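Local coordinates for protein histidine acid phosphatase (Hafnia alvei, PDB 4ARU) that belongs to branch 2 of the histidine phosphatase superfamily, enzymes in which an alpha/beta core built on a mixed sheet is joined to a largely helical region, at residues Glu227-Met232 / Ala360-Gln365; Ala144-Gln149 / Asp258-Thr263; Cys135-Ser140 / Lys268-Pro273; Asp83-Trp88 / Glu100-Gly105. All coordinates share one frame; numbering follows the deposited sequence.

From the N terminus, contact 4 closes first, over a short loop: strand 85-89 is covered by helix 93-106, a piece of the alpha/beta core complete before the other contacts open. Residues 135-140 then open contact 3 and residues 144-149 open contact 2, both on or just before helix 139-150. Contact 2 is closed by 258-263 and contact 3 by 268-273, so contact 2 nests inside contact 3, and the two lie close together, their centres about 12 Å apart. Contact 1 starts at 227-232, inside both loops, and closes only at 360-365; it crosses both and lies on the opposite side of the chain's centre, tying helix 213-229 to helix 359-363.

Contact 1: residues Glu227-Met232 / Ala360-Gln365; sequences EHAQGM and AQLHDQ
The imidazole of His228 lies over the imidazole of His363 in an offset stack, with ring centroids 3.8 Å apart and planes only 9° from parallel. The overlap is intimate: His228 NE2 comes within 3.3 Å of His363 CG. Although the rings are nearly parallel, the two side chains as a whole cross at about a right angle. Both histidines hold CG anti to the backbone N (chi1 -171° in His228), which sets each ring beside its own carbonyl carbon, where the two rings can overlap face to face.

The same pair is locked by a polar bond. His363 ND1 donates to the carbonyl oxygen of His228 across 2.8 Å in an almost straight N-H...O line of 172°, with the oxygen lying in the plane of the His363 ring, so the ring's rotation is fixed by bond and stack together. His228 O also takes Gly231 N at 3.0 Å, and the two donors reach it from opposite faces of its carbonyl plane. Gly231, with positive phi, is the residue that leaves the helix in a Schellman motif, as Gln365 does for the other segment. Next along the two segments, Ala229 CB packs on Leu362 CB at 3.9 Å, a small apolar patch at the close approach of the backbones.

The contact thus joins the C-terminal ends of helices 213-229 and 359-363. Trp246 of helix 243-262 meets the His228 ring edge-to-face, while Arg52 of helix 51-70 binds the carbonyl oxygens of Ala229 and His363, gathering both helix ends; strand 348-356 of the large sheet leads into helix 359-363.

Contact 2: residues Ala144-Gln149 / Asp258-Thr263; sequences AAVEKQ and DLMSRT
Gln149 slides past Thr263 so closely that its CB lies 3.2 Å from Thr263 OG1. This is the tight part of the contact: the hydroxyl donates to Leu259 O at 2.6 Å, from above the carbonyl plane, and that bond turns Thr263 CG2 onto Ala145, whose CB it meets at 3.7 Å. Leu259 CD2 covers a second side of the Gln149 stem, touching CG.

With CG anti to the backbone N and a bend at chi2 (80°), Gln149 folds its amide over toward Asp258. Gln149 NE2 donates to Asp258 OD1 at 3.1 Å, meeting the oxygen from well above the carboxylate plane (45°). Arg262 NH1 grips the same oxygen at 2.8 Å nearly along its C-O bond, as a salt bridge in the guanidinium plane, so the carboxylate is held by a cation and an amide at once.

The amide end is looser: a water accepts from Gln149 NE2 and donates to Arg262 O, bridging the two segments. The buried Val146 is also more widely spaced, its CG1 4.4 Å from Leu259 CB.

The segments' axes pass 9.1 Å apart at 125°, helix 139-150 crossing the end of helix 243-262, where a pi-type turn widens the last turn. Helix 264-282 follows at once and packs on Ala145 and Val146, giving a helix-on-helix junction in the largely helical region of a branch 2 histidine phosphatase.

Contact 3: residues Cys135-Ser140 / Lys268-Pro273; sequences CSMDKS and KHNGTP
Met137 lays its CG over one face of the His269 imidazole, off-centre toward the rim, 3.5 Å from His269 CG. It is a CH-pi contact: the methylene sits 24° off the ring normal. Two torsions set it up. Met137 CG is anti to its carbonyl carbon (chi1 -67°), which drops the methylene onto the ring, and the chain runs extended before bending at chi3, carrying SD past His269 CB at 4.0 Å and CE on toward Asn270. The methionine thus rides obliquely across the histidine.

His269 takes the same kind of chi1, and its ND1 is hydrogen-bonded to Tyr265 O one turn back in the helix, which fixes the ring's rotation and leaves NE2 directed at two waters. The chain preceding helix 139-150 is here laid along helix 264-282 of the helical region, with Asp138 at the N-cap position and its backbone N bonded to Tyr265 OH. Cys135 joins in from further up the loop: its SG stands between the backbone N and carbonyl carbon (chi1 64°), approaches His269 O at 3.7 Å, and forms the disulfide with Cys410 that pins this loop to the C-terminal tail.

The two waters link the ring edge to Ser136 O. One molecule lies 2.7 Å from His269 NE2, in the plane of the ring, and makes a weak bond to Ser136 O; a second donates to Ser136 O at 2.8 Å and bonds NE2 weakly. The Ser136 hydroxyl turns instead to Asn206.

Contact 4: residues Asp83-Trp88 / Glu100-Gly105; sequences DAVYVW and EAFLAG
Val87 pushes its CG2 methyl into the notch between Phe102 and Leu103 on the helix. The methyl lies 3.8 Å from Phe102 CD2 and 3.7 Å from Leu103 CD2, so one branch of one valine touches both neighbours; standing anti to the valine's own carbonyl carbon, this is the branch that reaches both helix residues. Val87 and Leu103 reach toward each other tip to tip, whereas Val85 and Leu103 slide past each other in opposite directions.

The fit works in the other direction too. Leu103 CD2 is the bump from the helix, entering the dip between the two valines: it has Val87 CG2 on one hand and Val85 CG1, at 3.9 Å, on the other. The leucine leaves its backbone at a slant to the strand; its branched end turns in to fill the hollow. Phe102 makes the second wall, its ring carbon CE2 standing at 4.3 Å from Val85 CG1, a lighter touch than the one it makes with Val87. Both valines approach the phenylalanine obliquely. The interlock is entirely apolar, and one face of the strand meets one flank of the helix.

Segment axes run 9.6 Å apart with the strand and helix directions at 160°, close to antiparallel. Phe302, on the adjacent parallel strand 300-305, stacks on Phe102 and touches Val87, extending the surface under the helix, while Tyr86 points to the other side of the sheet. Strand 85-89, helix 93-106 and strand 115-116 form a beta-alpha-beta unit, the helix lying over the parallel part of the sheet in the alpha/beta core of the histidine phosphatase fold.

Contact 1: residues Glu227-Met232 / Ala360-Gln365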
loop_
_atom_site.group_PDB
_atom_site.type_symbol
_atom_site.label_atom_id
_atom_site.label_comp_id
_atom_site.label_asym_id
_atom_site.label_seq_id
_atom_site.Cartn_x
_atom_site.Cartn_y
_atom_site.Cartn_z
ATOM N N GLU A 227 12.349 -8.888 5.709
ATOM C CA GLU A 227 13.116 -9.827 6.523
ATOM C C GLU A 227 13.008 -9.436 8.010
ATOM O O GLU A 227 12.851 -10.257 8.888
ATOM C CB GLU A 227 14.588 -9.800 6.152
ATOM C CG GLU A 227 14.911 -10.389 4.766
ATOM C CD GLU A 227 16.357 -10.198 4.368
ATOM O OE1 GLU A 227 17.081 -9.531 5.126
ATOM O OE2 GLU A 227 16.782 -10.734 3.312
ATOM N N HIS A 228 13.125 -8.139 8.246
ATOM C CA HIS A 228 13.034 -7.604 9.585
ATOM C C HIS A 228 11.657 -7.783 10.220
ATOM O O HIS A 228 11.519 -8.208 11.368
ATOM C CB HIS A 228 13.454 -6.139 9.567
ATOM C CG HIS A 228 13.619 -5.527 10.928
ATOM N ND1 HIS A 228 14.758 -5.684 11.690
ATOM C CD2 HIS A 228 12.778 -4.751 11.654
ATOM C CE1 HIS A 228 14.620 -4.987 12.817
ATOM N NE2 HIS A 228 13.418 -4.451 12.833
ATOM N N ALA A 229 10.649 -7.503 9.418
ATOM C CA ALA A 229 9.270 -7.672 9.862
ATOM C C ALA A 229 8.890 -9.134 10.098
ATOM O O ALA A 229 8.041 -9.421 10.942
ATOM C CB ALA A 229 8.363 -7.083 8.826
ATOM N N GLN A 230 9.582 -10.046 9.412
ATOM C CA GLN A 230 9.427 -11.486 9.522
ATOM C C GLN A 230 10.200 -12.038 10.725
ATOM O O GLN A 230 10.079 -13.227 11.095
ATOM C CB GLN A 230 9.894 -12.118 8.203
ATOM C CG GLN A 230 9.902 -13.637 8.176
ATOM C CD GLN A 230 8.530 -14.260 8.340
ATOM O OE1 GLN A 230 7.526 -13.599 8.188
ATOM N NE2 GLN A 230 8.496 -15.555 8.616
ATOM N N GLY A 231 11.036 -11.194 11.325
ATOM C CA GLY A 231 11.855 -11.634 12.419
ATOM C C GLY A 231 12.949 -12.601 12.071
ATOM O O GLY A 231 13.435 -13.385 12.920
ATOM N N MET A 232 13.472 -12.495 10.848
ATOM C CA MET A 232 14.596 -13.339 10.476
ATOM C C MET A 232 15.789 -13.009 11.351
ATOM O O MET A 232 15.970 -11.850 11.755
ATOM C CB MET A 232 14.964 -13.114 9.044
ATOM C CG MET A 232 13.845 -13.503 8.155
ATOM S SD MET A 232 14.496 -13.792 6.549
ATOM C CE MET A 232 13.167 -14.819 5.943
ATOM N N ALA A 360 9.249 -1.486 14.564
ATOM C CA ALA A 360 9.397 -2.203 15.839
ATOM C C ALA A 360 8.162 -3.079 16.140
ATOM O O ALA A 360 8.303 -4.203 16.637
ATOM C CB ALA A 360 9.603 -1.237 16.973
ATOM N N GLN A 361 6.968 -2.537 15.882
ATOM C CA GLN A 361 5.758 -3.303 16.144
ATOM C C GLN A 361 5.709 -4.551 15.298
ATOM O O GLN A 361 5.197 -5.608 15.754
ATOM C CB GLN A 361 4.518 -2.461 15.924
ATOM C CG GLN A 361 4.286 -1.483 17.072
ATOM C CD GLN A 361 3.189 -0.465 16.797
ATOM O OE1 GLN A 361 2.958 -0.051 15.679
ATOM N NE2 GLN A 361 2.481 -0.049 17.867
ATOM N N LEU A 362 6.179 -4.461 14.059
ATOM C CA LEU A 362 6.276 -5.616 13.200
ATOM C C LEU A 362 7.329 -6.593 13.742
ATOM O O LEU A 362 7.092 -7.797 13.898
ATOM C CB LEU A 362 6.635 -5.227 11.757
ATOM C CG LEU A 362 5.589 -4.431 11.015
ATOM C CD1 LEU A 362 6.189 -3.844 9.727
ATOM C CD2 LEU A 362 4.302 -5.199 10.694
ATOM N N HIS A 363 8.532 -6.093 13.995
ATOM C CA HIS A 363 9.636 -6.935 14.403
ATOM C C HIS A 363 9.390 -7.657 15.738
ATOM O O HIS A 363 9.754 -8.820 15.901
ATOM C CB HIS A 363 10.897 -6.083 14.528
ATOM C CG HIS A 363 12.153 -6.851 14.792
ATOM N ND1 HIS A 363 12.725 -7.736 13.894
ATOM C CD2 HIS A 363 12.985 -6.804 15.844
ATOM C CE1 HIS A 363 13.833 -8.232 14.418
ATOM N NE2 HIS A 363 14.009 -7.691 15.608
ATOM N N ASP A 364 8.739 -6.945 16.660
ATOM C CA ASP A 364 8.429 -7.467 17.968
ATOM C C ASP A 364 7.057 -8.177 18.047
ATOM O O ASP A 364 6.702 -8.687 19.109
ATOM C CB ASP A 364 8.480 -6.318 18.980
ATOM C CG ASP A 364 9.886 -5.754 19.182
ATOM O OD1 ASP A 364 10.880 -6.428 18.879
ATOM O OD2 ASP A 364 9.980 -4.616 19.720
ATOM N N GLN A 365 6.280 -8.101 16.976
ATOM C CA GLN A 365 4.903 -8.641 16.967
ATOM C C GLN A 365 4.086 -8.089 18.147
ATOM O O GLN A 365 3.450 -8.828 18.926
ATOM C CB GLN A 365 4.876 -10.146 16.976
ATOM C CG GLN A 365 5.704 -10.784 15.884
ATOM C CD GLN A 365 5.506 -12.267 15.834
ATOM O OE1 GLN A 365 4.655 -12.763 15.077
ATOM N NE2 GLN A 365 6.252 -12.993 16.677
#

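Contact 2: residues Ala144-Gln149 / Asp258-Thr263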
loop_
_atom_site.group_PDB
_atom_site.type_symbol
_atom_site.label_atom_id
_atom_site.label_comp_id
_atom_site.label_asym_id
_atom_site.label_seq_id
_atom_site.Cartn_x
_atom_site.Cartn_y
_atom_site.Cartn_z
ATOM N N ALA A 144 6.640 11.089 -20.291
ATOM C CA ALA A 144 6.574 12.507 -19.950
ATOM C C ALA A 144 6.058 12.710 -18.550
ATOM O O ALA A 144 6.582 13.545 -17.811
ATOM C CB ALA A 144 5.715 13.257 -20.945
ATOM N N ALA A 145 5.075 11.918 -18.129
ATOM C CA ALA A 145 4.502 12.082 -16.797
ATOM C C ALA A 145 5.498 11.704 -15.699
ATOM O O ALA A 145 5.585 12.355 -14.657
ATOM C CB ALA A 145 3.218 11.253 -16.682
ATOM N N VAL A 146 6.272 10.638 -15.901
ATOM C CA VAL A 146 7.259 10.216 -14.934
ATOM C C VAL A 146 8.367 11.277 -14.830
ATOM O O VAL A 146 8.806 11.611 -13.718
ATOM C CB VAL A 146 7.795 8.816 -15.262
ATOM C CG1 VAL A 146 8.984 8.469 -14.377
ATOM C CG2 VAL A 146 6.691 7.772 -15.093
ATOM N N GLU A 147 8.782 11.829 -15.963
ATOM C CA GLU A 147 9.792 12.895 -15.921
ATOM C C GLU A 147 9.270 14.096 -15.154
ATOM O O GLU A 147 10.011 14.682 -14.332
ATOM C CB GLU A 147 10.231 13.279 -17.319
ATOM C CG GLU A 147 11.252 14.409 -17.259
ATOM C CD GLU A 147 11.994 14.666 -18.548
ATOM O OE1 GLU A 147 12.129 13.741 -19.387
ATOM O OE2 GLU A 147 12.486 15.818 -18.729
ATOM N N LYS A 148 8.005 14.441 -15.355
ATOM C CA LYS A 148 7.390 15.551 -14.638
ATOM C C LYS A 148 7.387 15.298 -13.136
ATOM O O LYS A 148 7.701 16.161 -12.313
ATOM C CB LYS A 148 5.983 15.786 -15.160
ATOM C CG LYS A 148 5.275 16.977 -14.533
ATOM C CD LYS A 148 3.838 17.038 -15.047
ATOM C CE LYS A 148 2.949 17.946 -14.203
ATOM N NZ LYS A 148 3.392 19.350 -14.372
ATOM N N GLN A 149 7.027 14.091 -12.747
ATOM C CA GLN A 149 6.982 13.740 -11.332
ATOM C C GLN A 149 8.391 13.819 -10.738
ATOM O O GLN A 149 8.559 14.271 -9.628
ATOM C CB GLN A 149 6.386 12.322 -11.116
ATOM C CG GLN A 149 6.111 11.973 -9.658
ATOM C CD GLN A 149 4.823 12.570 -9.123
ATOM O OE1 GLN A 149 4.122 13.333 -9.765
ATOM N NE2 GLN A 149 4.461 12.114 -7.985
ATOM N N ASP A 258 6.886 6.825 -5.622
ATOM C CA ASP A 258 6.400 8.140 -6.022
ATOM C C ASP A 258 6.352 8.228 -7.545
ATOM O O ASP A 258 5.366 8.685 -8.145
ATOM C CB ASP A 258 7.315 9.226 -5.473
ATOM C CG ASP A 258 6.787 10.616 -5.762
ATOM O OD1 ASP A 258 5.612 10.927 -5.417
ATOM O OD2 ASP A 258 7.490 11.414 -6.396
ATOM N N LEU A 259 7.402 7.740 -8.198
ATOM C CA LEU A 259 7.510 7.856 -9.617
ATOM C C LEU A 259 6.631 6.889 -10.398
ATOM O O LEU A 259 6.011 7.252 -11.411
ATOM C CB LEU A 259 8.985 7.660 -10.048
ATOM C CG LEU A 259 9.949 8.721 -9.523
ATOM C CD1 LEU A 259 11.362 8.417 -10.050
ATOM C CD2 LEU A 259 9.541 10.159 -9.793
ATOM N N MET A 260 6.576 5.651 -9.938
ATOM C CA MET A 260 5.950 4.579 -10.706
ATOM C C MET A 260 4.510 4.292 -10.283
ATOM O O MET A 260 3.765 3.620 -11.004
ATOM C CB MET A 260 6.834 3.333 -10.620
ATOM C CG MET A 260 8.268 3.585 -11.109
ATOM S SD MET A 260 8.490 4.476 -12.656
ATOM C CE MET A 260 7.503 3.394 -13.675
ATOM N N SER A 261 4.100 4.822 -9.144
ATOM C CA SER A 261 2.743 4.639 -8.661
ATOM C C SER A 261 1.990 5.912 -8.266
ATOM O O SER A 261 0.753 5.945 -8.393
ATOM C CB SER A 261 2.720 3.650 -7.505
ATOM O OG SER A 261 3.105 2.349 -8.002
ATOM N N ARG A 262 2.665 6.953 -7.802
ATOM C CA ARG A 262 1.972 8.189 -7.443
ATOM C C ARG A 262 1.788 9.163 -8.569
ATOM O O ARG A 262 0.850 9.917 -8.578
ATOM C CB ARG A 262 2.646 8.915 -6.257
ATOM C CG ARG A 262 2.716 8.095 -4.986
ATOM C CD ARG A 262 3.121 8.929 -3.760
ATOM N NE ARG A 262 2.077 9.901 -3.478
ATOM C CZ ARG A 262 2.082 11.184 -3.827
ATOM N NH1 ARG A 262 3.077 11.738 -4.476
ATOM N NH2 ARG A 262 1.020 11.923 -3.606
ATOM N N THR A 263 2.696 9.153 -9.521
ATOM C CA THR A 263 2.555 9.992 -10.726
ATOM C C THR A 263 1.111 10.027 -11.235
ATOM O O THR A 263 0.599 8.964 -11.541
ATOM C CB THR A 263 3.430 9.418 -11.851
ATOM O OG1 THR A 263 4.795 9.565 -11.469
ATOM C CG2 THR A 263 3.178 10.113 -13.207
HETATM O O HOH W 1 1.473 12.393 -7.324
#

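Contact 3: residues Cys135-Ser140 / Lys268-Pro273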
loop_
_atom_site.group_PDB
_atom_site.type_symbol
_atom_site.label_atom_id
_atom_site.label_comp_id
_atom_site.label_asym_id
_atom_site.label_seq_id
_atom_site.Cartn_x
_atom_site.Cartn_y
_atom_site.Cartn_z
ATOM N N CYS A 135 -8.411 -0.417 -19.613
ATOM C CA CYS A 135 -7.910 0.767 -20.260
ATOM C C CYS A 135 -6.410 0.634 -20.466
ATOM O O CYS A 135 -5.745 -0.217 -19.867
ATOM C CB CYS A 135 -8.230 1.997 -19.423
ATOM S SG CYS A 135 -7.449 2.061 -17.800
ATOM N N SER A 136 -5.858 1.507 -21.294
ATOM C CA SER A 136 -4.440 1.424 -21.598
ATOM C C SER A 136 -3.809 2.798 -21.472
ATOM O O SER A 136 -4.500 3.796 -21.614
ATOM C CB SER A 136 -4.220 0.920 -23.007
ATOM O OG SER A 136 -2.838 0.627 -23.146
ATOM N N MET A 137 -2.511 2.829 -21.239
ATOM C CA MET A 137 -1.773 4.087 -21.162
ATOM C C MET A 137 -1.035 4.304 -22.472
ATOM O O MET A 137 -0.791 3.361 -23.234
ATOM C CB MET A 137 -0.785 4.013 -20.031
ATOM C CG MET A 137 -1.480 3.955 -18.660
ATOM S SD MET A 137 -0.330 4.116 -17.311
ATOM C CE MET A 137 0.530 2.572 -17.359
ATOM N N ASP A 138 -0.778 5.573 -22.756
ATOM C CA ASP A 138 -0.019 5.969 -23.945
ATOM C C ASP A 138 1.443 6.075 -23.516
ATOM O O ASP A 138 1.769 6.789 -22.579
ATOM C CB ASP A 138 -0.552 7.291 -24.493
ATOM C CG ASP A 138 0.296 7.836 -25.616
ATOM O OD1 ASP A 138 1.353 8.419 -25.320
ATOM O OD2 ASP A 138 -0.103 7.674 -26.796
ATOM N N LYS A 139 2.314 5.330 -24.203
ATOM C CA LYS A 139 3.718 5.190 -23.826
ATOM C C LYS A 139 4.424 6.549 -23.758
ATOM O O LYS A 139 5.164 6.823 -22.822
ATOM C CB LYS A 139 4.459 4.290 -24.821
ATOM C CG LYS A 139 3.976 2.847 -24.905
ATOM C CD LYS A 139 4.914 2.039 -25.807
ATOM C CE LYS A 139 6.344 2.083 -25.235
ATOM N NZ LYS A 139 7.236 0.900 -25.505
ATOM N N SER A 140 4.195 7.406 -24.765
ATOM C CA SER A 140 4.858 8.712 -24.720
ATOM C C SER A 140 4.387 9.532 -23.498
ATOM O O SER A 140 5.187 10.245 -22.840
ATOM C CB SER A 140 4.651 9.491 -26.012
ATOM O OG SER A 140 3.308 9.917 -26.133
ATOM N N LYS A 268 -4.036 7.403 -12.013
ATOM C CA LYS A 268 -5.458 7.398 -12.369
ATOM C C LYS A 268 -5.806 6.233 -13.270
ATOM O O LYS A 268 -6.959 5.788 -13.250
ATOM C CB LYS A 268 -5.906 8.716 -12.985
ATOM C CG LYS A 268 -5.396 8.925 -14.382
ATOM C CD LYS A 268 -5.609 10.344 -14.835
ATOM C CE LYS A 268 -5.346 10.486 -16.302
ATOM N NZ LYS A 268 -5.719 11.829 -16.853
ATOM N N HIS A 269 -4.853 5.724 -14.058
ATOM C CA HIS A 269 -5.145 4.578 -14.921
ATOM C C HIS A 269 -5.224 3.317 -14.084
ATOM O O HIS A 269 -5.979 2.410 -14.445
ATOM C CB HIS A 269 -4.127 4.435 -16.057
ATOM C CG HIS A 269 -4.374 5.356 -17.195
ATOM N ND1 HIS A 269 -3.946 6.675 -17.211
ATOM C CD2 HIS A 269 -5.021 5.164 -18.367
ATOM C CE1 HIS A 269 -4.352 7.252 -18.322
ATOM N NE2 HIS A 269 -4.963 6.349 -19.065
ATOM N N ASN A 270 -4.434 3.209 -13.022
ATOM C CA ASN A 270 -4.404 1.997 -12.204
ATOM C C ASN A 270 -5.361 2.067 -11.032
ATOM O O ASN A 270 -5.748 1.017 -10.500
ATOM C CB ASN A 270 -2.988 1.718 -11.737
ATOM C CG ASN A 270 -2.060 1.301 -12.868
ATOM O OD1 ASN A 270 -2.163 0.206 -13.377
ATOM N ND2 ASN A 270 -1.153 2.190 -13.275
ATOM N N GLY A 271 -5.753 3.292 -10.650
ATOM C CA GLY A 271 -6.489 3.542 -9.434
ATOM C C GLY A 271 -7.939 3.935 -9.550
ATOM O O GLY A 271 -8.616 4.055 -8.530
ATOM N N THR A 272 -8.407 4.185 -10.750
ATOM C CA THR A 272 -9.782 4.671 -10.950
ATOM C C THR A 272 -10.817 3.707 -10.343
ATOM O O THR A 272 -11.679 4.149 -9.582
ATOM C CB THR A 272 -10.053 5.096 -12.402
ATOM O OG1 THR A 272 -9.426 6.375 -12.593
ATOM C CG2 THR A 272 -11.470 5.260 -12.657
ATOM N N PRO A 273 -10.754 2.406 -10.667
ATOM C CA PRO A 273 -11.765 1.542 -10.063
ATOM C C PRO A 273 -11.781 1.581 -8.560
ATOM O O PRO A 273 -12.876 1.618 -7.952
ATOM C CB PRO A 273 -11.399 0.158 -10.621
ATOM C CG PRO A 273 -10.897 0.501 -12.007
ATOM C CD PRO A 273 -10.033 1.744 -11.766
HETATM O O HOH W 2 -5.707 6.907 -21.551
HETATM O O HOH W 3 -7.032 4.872 -21.155
#

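Contact 4: residues Asp83-Trp88 / Glu100-Gly105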
loop_
_atom_site.group_PDB
_atom_site.type_symbol
_atom_site.label_atom_id
_atom_site.label_comp_id
_atom_site.label_asym_id
_atom_site.label_seq_id
_atom_site.Cartn_x
_atom_site.Cartn_y
_atom_site.Cartn_z
ATOM N N ASP A 83 -23.683 -8.828 7.973
ATOM C CA ASP A 83 -23.923 -7.697 7.062
ATOM C C ASP A 83 -22.997 -6.495 7.343
ATOM O O ASP A 83 -22.703 -5.727 6.478
ATOM C CB ASP A 83 -25.366 -7.199 7.244
ATOM C CG ASP A 83 -26.429 -8.066 6.537
ATOM O OD1 ASP A 83 -26.117 -8.835 5.634
ATOM O OD2 ASP A 83 -27.604 -7.960 6.900
ATOM N N ALA A 84 -22.519 -6.393 8.562
ATOM C CA ALA A 84 -21.717 -5.227 8.975
ATOM C C ALA A 84 -20.326 -5.197 8.403
ATOM O O ALA A 84 -19.786 -4.134 8.231
ATOM C CB ALA A 84 -21.624 -5.158 10.495
ATOM N N VAL A 85 -19.745 -6.358 8.137
ATOM C CA VAL A 85 -18.354 -6.477 7.755
ATOM C C VAL A 85 -18.206 -7.223 6.432
ATOM O O VAL A 85 -18.821 -8.258 6.239
ATOM C CB VAL A 85 -17.553 -7.232 8.820
ATOM C CG1 VAL A 85 -16.081 -7.294 8.446
ATOM C CG2 VAL A 85 -17.745 -6.577 10.190
ATOM N N TYR A 86 -17.438 -6.661 5.517
ATOM C CA TYR A 86 -17.227 -7.225 4.210
ATOM C C TYR A 86 -15.802 -7.067 3.798
ATOM O O TYR A 86 -15.247 -5.997 3.892
ATOM C CB TYR A 86 -18.147 -6.572 3.191
ATOM C CG TYR A 86 -18.133 -7.155 1.782
ATOM C CD1 TYR A 86 -17.168 -6.846 0.885
ATOM C CD2 TYR A 86 -19.186 -7.906 1.342
ATOM C CE1 TYR A 86 -17.184 -7.361 -0.420
ATOM C CE2 TYR A 86 -19.217 -8.447 0.065
ATOM C CZ TYR A 86 -18.205 -8.157 -0.820
ATOM O OH TYR A 86 -18.243 -8.629 -2.124
ATOM N N VAL A 87 -15.198 -8.154 3.300
ATOM C CA VAL A 87 -13.860 -8.166 2.763
ATOM C C VAL A 87 -13.874 -8.464 1.275
ATOM O O VAL A 87 -14.413 -9.456 0.874
ATOM C CB VAL A 87 -12.922 -9.205 3.473
ATOM C CG1 VAL A 87 -11.585 -9.225 2.781
ATOM C CG2 VAL A 87 -12.790 -8.914 4.952
ATOM N N TRP A 88 -13.227 -7.606 0.500
ATOM C CA TRP A 88 -12.894 -7.875 -0.902
ATOM C C TRP A 88 -11.383 -7.983 -1.021
ATOM O O TRP A 88 -10.694 -7.006 -0.787
ATOM C CB TRP A 88 -13.435 -6.822 -1.866
ATOM C CG TRP A 88 -13.251 -7.240 -3.287
ATOM C CD1 TRP A 88 -12.218 -6.900 -4.144
ATOM C CD2 TRP A 88 -14.015 -8.210 -3.988
ATOM N NE1 TRP A 88 -12.336 -7.559 -5.322
ATOM C CE2 TRP A 88 -13.430 -8.357 -5.278
ATOM C CE3 TRP A 88 -15.181 -8.918 -3.701
ATOM C CZ2 TRP A 88 -13.963 -9.199 -6.255
ATOM C CZ3 TRP A 88 -15.715 -9.729 -4.681
ATOM C CH2 TRP A 88 -15.082 -9.911 -5.923
ATOM N N GLU A 100 -8.530 -12.979 5.296
ATOM C CA GLU A 100 -8.910 -13.960 6.347
ATOM C C GLU A 100 -8.293 -13.636 7.728
ATOM O O GLU A 100 -8.964 -13.769 8.736
ATOM C CB GLU A 100 -8.556 -15.375 5.905
ATOM C CG GLU A 100 -9.457 -15.773 4.730
ATOM C CD GLU A 100 -9.287 -17.160 4.177
ATOM O OE1 GLU A 100 -8.279 -17.847 4.488
ATOM O OE2 GLU A 100 -10.243 -17.571 3.458
ATOM N N ALA A 101 -7.055 -13.167 7.748
ATOM C CA ALA A 101 -6.387 -12.832 8.980
ATOM C C ALA A 101 -6.998 -11.581 9.615
ATOM O O ALA A 101 -7.105 -11.488 10.848
ATOM C CB ALA A 101 -4.898 -12.650 8.749
ATOM N N PHE A 102 -7.423 -10.640 8.784
ATOM C CA PHE A 102 -8.152 -9.468 9.278
ATOM C C PHE A 102 -9.427 -9.866 9.976
ATOM O O PHE A 102 -9.679 -9.443 11.116
ATOM C CB PHE A 102 -8.447 -8.496 8.116
ATOM C CG PHE A 102 -9.500 -7.467 8.439
ATOM C CD1 PHE A 102 -9.236 -6.338 9.195
ATOM C CD2 PHE A 102 -10.796 -7.639 7.983
ATOM C CE1 PHE A 102 -10.221 -5.414 9.499
ATOM C CE2 PHE A 102 -11.788 -6.735 8.288
ATOM C CZ PHE A 102 -11.506 -5.598 8.999
ATOM N N LEU A 103 -10.206 -10.770 9.362
ATOM C CA LEU A 103 -11.446 -11.245 9.995
ATOM C C LEU A 103 -11.134 -11.981 11.302
ATOM O O LEU A 103 -11.862 -11.822 12.285
ATOM C CB LEU A 103 -12.221 -12.164 9.038
ATOM C CG LEU A 103 -12.777 -11.469 7.802
ATOM C CD1 LEU A 103 -13.326 -12.559 6.893
ATOM C CD2 LEU A 103 -13.837 -10.463 8.180
ATOM N N ALA A 104 -10.053 -12.774 11.347
ATOM C CA ALA A 104 -9.716 -13.534 12.559
ATOM C C ALA A 104 -9.338 -12.597 13.716
ATOM O O ALA A 104 -9.617 -12.945 14.862
ATOM C CB ALA A 104 -8.578 -14.468 12.278
ATOM N N GLY A 105 -8.739 -11.430 13.423
ATOM C CA GLY A 105 -8.402 -10.462 14.458
ATOM C C GLY A 105 -9.572 -9.572 14.833
ATOM O O GLY A 105 -9.790 -9.265 15.986
#